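Local coordinates for xylooligosaccharide oxidase (Myceliophthora thermophila, PDB 5L6G), which oxidises the C1 hydroxyl of xylooligosaccharides and other sugars to lactones, using bicovalently bound FAD and passing the electrons to oxygen to form hydrogen peroxide, at residues F401-P404 with E405-L408; G431-H434 with A435-G439; Q479-T483 with E484-Y488. All blocks are in the same frame, centred on the assembly; numbering follows the deposited sequence.

Contact 1: residues F401-P404 with E405-L408; sequences FRDP and ERHL
The imidazole of H407 lies against F401 and is met by it in two ways. The CA of F401 sits over one face of the imidazole, 3.7 Å from the ring centroid, a CH-pi contact. The edge of the F401 ring points toward the face of the H407 imidazole, a T-shaped (edge-to-face) pair. CD1 of F401 lies 3.5 Å from NE2 of H407, and the two ring planes are 74° apart. CG of R406 lies over the opposite face of the imidazole. At the ring's edge, ND1 of H407 accepts a hydrogen bond from the backbone N of D403 at 3.1 Å, with the donor almost in the ring plane. The bond is returned through the main chain, where the N of H407 donates to O of D403. The turn lies in the loop between strands 374-381 and 409-417, with F401 and H407 both on V348 of strand 341-349.

D403 closes the turn with its carboxylate. With CG anti to the backbone N (chi1 -168°), the group swings forward over the peptides that follow. OD1 of D403 accepts from N of E405 and N of R406, each at 2.9 Å. The E405 donor arrives on the anti side of the carboxylate and makes an Asx turn. The R406 donor arrives from above its plane, along a nearly straight bond of 171°. With the main-chain bond from H407, these form an Asx motif. One water joins OD1 of D403 to OE1 of E405, and another joins OD2 of D403 to NE of R406. R406 also reaches the carbonyl of S443 with NH1.

ND1 of H407 accepts the N-H of D403, which is consistent with a neutral ring whose proton is on NE2. The water between D403 and E405 probably eases the closeness of two acids.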
loop_
_atom_site.group_PDB
_atom_site.type_symbol
_atom_site.label_atom_id
_atom_site.label_comp_id
_atom_site.label_asym_id
_atom_site.label_seq_id
_atom_site.Cartn_x
_atom_site.Cartn_y
_atom_site.Cartn_z
ATOM N N PHE A 401 7.943 2.959 -9.732
ATOM C CA PHE A 401 6.958 3.407 -10.705
ATOM C C PHE A 401 6.761 4.915 -10.684
ATOM O O PHE A 401 5.750 5.416 -10.198
ATOM C CB PHE A 401 5.668 2.635 -10.478
ATOM C CG PHE A 401 5.885 1.144 -10.420
ATOM C CD1 PHE A 401 6.365 0.466 -11.526
ATOM C CD2 PHE A 401 5.638 0.434 -9.281
ATOM C CE1 PHE A 401 6.593 -0.899 -11.482
ATOM C CE2 PHE A 401 5.862 -0.935 -9.230
ATOM C CZ PHE A 401 6.334 -1.601 -10.324
ATOM N N ARG A 402 7.737 5.613 -11.254
ATOM C CA ARG A 402 7.803 7.071 -11.220
ATOM C C ARG A 402 7.757 7.803 -12.554
ATOM O O ARG A 402 7.807 9.025 -12.569
ATOM C CB ARG A 402 9.104 7.464 -10.527
ATOM C CG ARG A 402 9.182 6.961 -9.117
ATOM C CD ARG A 402 8.070 7.529 -8.244
ATOM N NE ARG A 402 8.376 7.314 -6.827
ATOM C CZ ARG A 402 7.696 7.809 -5.788
ATOM N NH1 ARG A 402 6.634 8.607 -5.942
ATOM N NH2 ARG A 402 8.110 7.518 -4.560
ATOM N N ASP A 403 7.740 7.070 -13.658
ATOM C CA ASP A 403 7.666 7.655 -14.990
ATOM C C ASP A 403 6.260 8.166 -15.291
ATOM O O ASP A 403 5.316 7.400 -15.291
ATOM C CB ASP A 403 8.087 6.636 -16.044
ATOM C CG ASP A 403 8.315 7.270 -17.383
ATOM O OD1 ASP A 403 7.335 7.726 -18.007
ATOM O OD2 ASP A 403 9.487 7.354 -17.795
ATOM N N PRO A 404 6.128 9.470 -15.575
ATOM C CA PRO A 404 4.782 10.032 -15.736
ATOM C C PRO A 404 3.994 9.512 -16.954
ATOM O O PRO A 404 2.760 9.628 -16.977
ATOM C CB PRO A 404 5.021 11.549 -15.812
ATOM C CG PRO A 404 6.475 11.732 -16.113
ATOM C CD PRO A 404 7.198 10.464 -15.761
ATOM N N GLU A 405 4.681 8.947 -17.949
ATOM C CA GLU A 405 3.995 8.323 -19.082
ATOM C C GLU A 405 3.945 6.776 -19.016
ATOM O O GLU A 405 2.925 6.154 -19.363
ATOM C CB GLU A 405 4.598 8.824 -20.396
ATOM C CG GLU A 405 4.217 10.266 -20.724
ATOM C CD GLU A 405 4.962 11.304 -19.903
ATOM O OE1 GLU A 405 6.206 11.305 -19.948
ATOM O OE2 GLU A 405 4.307 12.149 -19.227
ATOM N N ARG A 406 5.027 6.153 -18.577
ATOM C CA ARG A 406 5.103 4.694 -18.525
ATOM C C ARG A 406 4.260 4.124 -17.367
ATOM O O ARG A 406 3.726 3.002 -17.448
ATOM C CB ARG A 406 6.576 4.281 -18.388
ATOM C CG ARG A 406 6.897 2.798 -18.529
ATOM C CD ARG A 406 8.391 2.564 -18.281
ATOM N NE ARG A 406 9.217 3.160 -19.334
ATOM C CZ ARG A 406 9.394 2.624 -20.545
ATOM N NH1 ARG A 406 8.808 1.473 -20.872
ATOM N NH2 ARG A 406 10.157 3.244 -21.446
ATOM N N HIS A 407 4.135 4.905 -16.297
ATOM C CA HIS A 407 3.404 4.478 -15.116
ATOM C C HIS A 407 2.220 5.385 -14.970
ATOM O O HIS A 407 2.236 6.358 -14.231
ATOM C CB HIS A 407 4.335 4.496 -13.912
ATOM C CG HIS A 407 5.531 3.632 -14.125
ATOM N ND1 HIS A 407 6.818 4.106 -14.055
ATOM C CD2 HIS A 407 5.625 2.337 -14.509
ATOM C CE1 HIS A 407 7.660 3.124 -14.329
ATOM N NE2 HIS A 407 6.962 2.037 -14.597
ATOM N N LEU A 408 1.191 5.038 -15.727
ATOM C CA LEU A 408 0.029 5.892 -15.884
ATOM C C LEU A 408 -1.105 5.497 -14.960
ATOM O O LEU A 408 -1.833 6.377 -14.470
ATOM C CB LEU A 408 -0.467 5.775 -17.310
ATOM C CG LEU A 408 -1.536 6.783 -17.700
ATOM C CD1 LEU A 408 -1.062 8.214 -17.490
ATOM C CD2 LEU A 408 -1.946 6.556 -19.146
HETATM O O HOH W 1 8.282 9.640 -19.747
HETATM O O HOH W 2 10.826 5.068 -17.983
#

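Contact 2: residues G431-H434 with A435-G439; sequences GWVH and AFTGG
Residues 431-437 lie in the C-terminal part of helix 426-437, where A435 N bonds to O of G431, T437 N to O of V433 and G438 N to O of H434. The carbonyl of V433 is shared by an i+4 and an i+3 donor. N of T437 approaches O of V433 nearly end-on at 3.0 Å, and N of F436 comes to O of V433 from above the carbonyl plane at 2.9 Å.

W432 and F436, one helical turn apart, run alongside each other in the same direction. CD1 of the W432 indole meets CE1 of the F436 ring at 3.9 Å, with the planes 42° apart. F436 has CG anti to its carbonyl carbon (chi1 -66°), and this carries CD1 of F436 back over the preceding turn, to 3.2 Å from O of W432. One residue along, V433 and T437, themselves a turn apart, cross obliquely, with methyl CG1 of V433 3.9 Å from CG2 of T437. The hydroxyl of T437 lies near O of V433, a weak contact at most.

The buried side of the helix is strongly aromatic. W432 meets W364 and W375 edge-to-face and also touches the ring of Y363, and its NE1 makes a weak hydrogen bond to O of V360. F436 meets Y411 edge-to-face. A435 and F436 pack on V360 of helix 354-368, while V433 rests on K345, and F436 and T437 on L347, of strand 341-349. This part of the helix is thus held between helix 354-368 and the large antiparallel sheet.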
loop_
_atom_site.group_PDB
_atom_site.type_symbol
_atom_site.label_atom_id
_atom_site.label_comp_id
_atom_site.label_asym_id
_atom_site.label_seq_id
_atom_site.Cartn_x
_atom_site.Cartn_y
_atom_site.Cartn_z
ATOM N N GLY A 431 -6.594 -14.610 -14.991
ATOM C CA GLY A 431 -6.954 -14.475 -16.380
ATOM C C GLY A 431 -7.103 -13.006 -16.748
ATOM O O GLY A 431 -6.740 -12.592 -17.849
ATOM N N TRP A 432 -7.623 -12.219 -15.818
ATOM C CA TRP A 432 -7.823 -10.800 -16.082
ATOM C C TRP A 432 -6.476 -10.114 -16.260
ATOM O O TRP A 432 -6.293 -9.329 -17.188
ATOM C CB TRP A 432 -8.596 -10.122 -14.949
ATOM C CG TRP A 432 -9.425 -8.978 -15.427
ATOM C CD1 TRP A 432 -9.340 -8.357 -16.621
ATOM C CD2 TRP A 432 -10.471 -8.331 -14.705
ATOM N NE1 TRP A 432 -10.296 -7.359 -16.714
ATOM C CE2 TRP A 432 -11.001 -7.327 -15.542
ATOM C CE3 TRP A 432 -11.026 -8.517 -13.443
ATOM C CZ2 TRP A 432 -12.058 -6.510 -15.151
ATOM C CZ3 TRP A 432 -12.068 -7.695 -13.052
ATOM C CH2 TRP A 432 -12.576 -6.712 -13.900
ATOM N N VAL A 433 -5.515 -10.442 -15.395
ATOM C CA VAL A 433 -4.193 -9.840 -15.517
ATOM C C VAL A 433 -3.522 -10.235 -16.844
ATOM O O VAL A 433 -2.928 -9.391 -17.523
ATOM C CB VAL A 433 -3.310 -10.143 -14.289
ATOM C CG1 VAL A 433 -1.873 -9.768 -14.548
ATOM C CG2 VAL A 433 -3.829 -9.361 -13.097
ATOM N N HIS A 434 -3.672 -11.496 -17.229
ATOM C CA HIS A 434 -3.185 -11.969 -18.524
ATOM C C HIS A 434 -3.714 -11.146 -19.708
ATOM O O HIS A 434 -3.007 -10.941 -20.678
ATOM C CB HIS A 434 -3.549 -13.423 -18.726
ATOM C CG HIS A 434 -2.861 -14.062 -19.893
ATOM N ND1 HIS A 434 -1.584 -14.574 -19.810
ATOM C CD2 HIS A 434 -3.287 -14.315 -21.154
ATOM C CE1 HIS A 434 -1.242 -15.094 -20.977
ATOM N NE2 HIS A 434 -2.258 -14.954 -21.809
ATOM N N ALA A 435 -4.952 -10.669 -19.618
ATOM C CA ALA A 435 -5.524 -9.830 -20.671
ATOM C C ALA A 435 -4.742 -8.523 -20.827
ATOM O O ALA A 435 -4.683 -7.966 -21.925
ATOM C CB ALA A 435 -7.002 -9.528 -20.402
ATOM N N PHE A 436 -4.157 -8.024 -19.744
ATOM C CA PHE A 436 -3.303 -6.834 -19.823
ATOM C C PHE A 436 -1.913 -7.205 -20.324
ATOM O O PHE A 436 -1.394 -6.623 -21.286
ATOM C CB PHE A 436 -3.139 -6.137 -18.456
ATOM C CG PHE A 436 -4.395 -5.519 -17.883
ATOM C CD1 PHE A 436 -5.317 -6.286 -17.183
ATOM C CD2 PHE A 436 -4.607 -4.140 -17.961
ATOM C CE1 PHE A 436 -6.423 -5.713 -16.602
ATOM C CE2 PHE A 436 -5.713 -3.555 -17.382
ATOM C CZ PHE A 436 -6.631 -4.333 -16.707
ATOM N N THR A 437 -1.291 -8.181 -19.662
ATOM C CA THR A 437 0.142 -8.388 -19.827
ATOM C C THR A 437 0.489 -9.055 -21.159
ATOM O O THR A 437 1.611 -8.909 -21.632
ATOM C CB THR A 437 0.755 -9.180 -18.651
ATOM O OG1 THR A 437 0.129 -10.459 -18.554
ATOM C CG2 THR A 437 0.577 -8.418 -17.336
ATOM N N GLY A 438 -0.479 -9.737 -21.773
ATOM C CA GLY A 438 -0.293 -10.337 -23.089
ATOM C C GLY A 438 0.046 -9.314 -24.162
ATOM O O GLY A 438 0.721 -9.636 -25.143
ATOM N N GLY A 439 -0.392 -8.070 -23.972
ATOM C CA GLY A 439 -0.195 -7.037 -24.966
ATOM C C GLY A 439 0.730 -5.914 -24.557
ATOM O O GLY A 439 0.790 -4.912 -25.254
#

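Contact 3: residues Q479-T483 with E484-Y488; sequences QLDPT and ELFYY
D481 and E484, with T483 between them, carry this contact, and the carboxylate of D481 does most of the work. Its CG is anti to the backbone N (chi1 -175°), which brings both oxygens in front of the peptides that follow the turn. OD1 of D481 accepts the N-H of L485, at 2.9 Å from its N, through the syn lone pair. OD2 of D481 accepts the N-H of F486, at 3.1 Å from its N, also on the syn side and nearly straight at 170°. One carboxylate therefore grips two successive amides in a forked hold, which fixes its rotation. OD2 of D481 also lies 3.5 Å from CD2 of F486, and it makes a salt bridge with K477 on the preceding helix. D481 is buried, and these partners probably compensate its charge.

E484 is held by its backbone. N of E484 donates to O of D481 at 2.9 Å, from above the carbonyl plane, and closes a type I turn over P482 and T483. Its phi and psi are both positive, a left-handed helical conformation that redirects the chain after the turn. CB of E484 lies close to O of T483, and the rest of the side chain runs on, extended beyond CG, to a salt bridge with R458.

T483 is exposed and contributes less. OG1 of T483 lies 4.2 Å from CB of L485. L485 sends its branch into V77 and A80 of helix 70-83, and its backbone bonds to that of A87.

D481 leaves helix 470-480, and two type I turns follow in succession, 481-484 and 484-487. The D481 carboxylate bridges the two turns by binding the amides of the two central residues, L485 and F486, of the second. The segment belongs to the berberine-like C-terminal region.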
loop_
_atom_site.group_PDB
_atom_site.type_symbol
_atom_site.label_atom_id
_atom_site.label_comp_id
_atom_site.label_asym_id
_atom_site.label_seq_id
_atom_site.Cartn_x
_atom_site.Cartn_y
_atom_site.Cartn_z
ATOM N N GLN A 479 24.213 -6.604 1.635
ATOM C CA GLN A 479 24.994 -5.792 2.560
ATOM C C GLN A 479 24.364 -5.677 3.927
ATOM O O GLN A 479 25.085 -5.645 4.921
ATOM C CB GLN A 479 25.226 -4.387 2.017
ATOM C CG GLN A 479 26.210 -4.307 0.863
ATOM C CD GLN A 479 26.150 -2.951 0.181
ATOM O OE1 GLN A 479 25.126 -2.294 0.191
ATOM N NE2 GLN A 479 27.255 -2.529 -0.406
ATOM N N LEU A 480 23.033 -5.584 3.979
ATOM C CA LEU A 480 22.338 -5.309 5.233
ATOM C C LEU A 480 21.701 -6.532 5.877
ATOM O O LEU A 480 21.580 -6.576 7.097
ATOM C CB LEU A 480 21.288 -4.210 5.047
ATOM C CG LEU A 480 21.830 -2.818 4.682
ATOM C CD1 LEU A 480 20.689 -1.813 4.586
ATOM C CD2 LEU A 480 22.854 -2.322 5.682
ATOM N N ASP A 481 21.289 -7.512 5.084
ATOM C CA ASP A 481 20.670 -8.717 5.645
ATOM C C ASP A 481 21.081 -9.972 4.876
ATOM O O ASP A 481 20.229 -10.680 4.318
ATOM C CB ASP A 481 19.160 -8.555 5.673
ATOM C CG ASP A 481 18.455 -9.717 6.357
ATOM O OD1 ASP A 481 19.106 -10.422 7.156
ATOM O OD2 ASP A 481 17.258 -9.932 6.097
ATOM N N PRO A 482 22.386 -10.252 4.843
ATOM C CA PRO A 482 22.886 -11.391 4.068
ATOM C C PRO A 482 22.331 -12.752 4.483
ATOM O O PRO A 482 22.269 -13.659 3.649
ATOM C CB PRO A 482 24.396 -11.368 4.335
ATOM C CG PRO A 482 24.535 -10.676 5.642
ATOM C CD PRO A 482 23.467 -9.607 5.606
ATOM N N THR A 483 21.965 -12.915 5.752
ATOM C CA THR A 483 21.400 -14.191 6.203
ATOM C C THR A 483 19.883 -14.252 5.975
ATOM O O THR A 483 19.262 -15.273 6.244
ATOM C CB THR A 483 21.701 -14.486 7.690
ATOM O OG1 THR A 483 20.898 -13.647 8.524
ATOM C CG2 THR A 483 23.168 -14.272 8.012
ATOM N N GLU A 484 19.285 -13.171 5.476
ATOM C CA GLU A 484 17.853 -13.121 5.226
ATOM C C GLU A 484 17.051 -13.410 6.478
ATOM O O GLU A 484 16.093 -14.195 6.473
ATOM C CB GLU A 484 17.433 -14.070 4.105
ATOM C CG GLU A 484 18.171 -13.836 2.796
ATOM C CD GLU A 484 17.576 -14.642 1.676
ATOM O OE1 GLU A 484 16.442 -14.348 1.282
ATOM O OE2 GLU A 484 18.229 -15.582 1.216
ATOM N N LEU A 485 17.449 -12.769 7.563
ATOM C CA LEU A 485 16.676 -12.851 8.785
ATOM C C LEU A 485 15.231 -12.420 8.568
ATOM O O LEU A 485 14.311 -13.008 9.144
ATOM C CB LEU A 485 17.299 -11.991 9.887
ATOM C CG LEU A 485 16.581 -12.105 11.229
ATOM C CD1 LEU A 485 16.818 -13.481 11.816
ATOM C CD2 LEU A 485 17.060 -11.050 12.203
ATOM N N PHE A 486 15.039 -11.396 7.744
ATOM C CA PHE A 486 13.703 -10.844 7.497
ATOM C C PHE A 486 12.980 -11.491 6.319
ATOM O O PHE A 486 12.126 -10.876 5.698
ATOM C CB PHE A 486 13.810 -9.332 7.308
ATOM C CG PHE A 486 14.416 -8.632 8.491
ATOM C CD1 PHE A 486 13.807 -8.711 9.739
ATOM C CD2 PHE A 486 15.578 -7.901 8.366
ATOM C CE1 PHE A 486 14.346 -8.060 10.848
ATOM C CE2 PHE A 486 16.128 -7.257 9.462
ATOM C CZ PHE A 486 15.513 -7.334 10.703
ATOM N N TYR A 487 13.292 -12.756 6.075
ATOM C CA TYR A 487 12.766 -13.503 4.955
ATOM C C TYR A 487 11.257 -13.579 4.997
ATOM O O TYR A 487 10.661 -13.737 6.049
ATOM C CB TYR A 487 13.344 -14.936 4.959
ATOM C CG TYR A 487 12.667 -15.817 3.948
ATOM C CD1 TYR A 487 13.051 -15.785 2.623
ATOM C CD2 TYR A 487 11.572 -16.614 4.302
ATOM C CE1 TYR A 487 12.420 -16.562 1.678
ATOM C CE2 TYR A 487 10.932 -17.400 3.361
ATOM C CZ TYR A 487 11.347 -17.352 2.042
ATOM O OH TYR A 487 10.721 -18.107 1.073
ATOM N N TYR A 488 10.654 -13.440 3.825
ATOM C CA TYR A 488 9.306 -13.888 3.582
ATOM C C TYR A 488 9.291 -14.349 2.130
ATOM O O TYR A 488 10.251 -14.100 1.419
ATOM C CB TYR A 488 8.262 -12.827 3.889
ATOM C CG TYR A 488 8.378 -11.523 3.145
ATOM C CD1 TYR A 488 9.217 -10.512 3.599
ATOM C CD2 TYR A 488 7.602 -11.278 2.043
ATOM C CE1 TYR A 488 9.284 -9.276 2.951
ATOM C CE2 TYR A 488 7.669 -10.057 1.383
ATOM C CZ TYR A 488 8.517 -9.065 1.837
ATOM O OH TYR A 488 8.530 -7.847 1.171
#

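Overall arrangement
The three contacts follow one another along the chain. None nests in or crosses another. Contact 1 comes first and closes a turn in the loop between strands 374-381 and 409-417, neighbours in the eight-stranded antiparallel sheet. Contact 2 lies on the helix that follows strand 409-417 and packs it against helix 354-368 and strand 341-349. These two centres are about 19 Å apart. Contact 3 shapes the exit from helix 470-480, about 30 Å from contact 1 and 33 Å from contact 2, centre to centre. Contacts 1 and 2 belong to the eight-stranded sheet and its helices, and contact 3 joins the C-terminal region to helix 70-83 in the FAD-binding part.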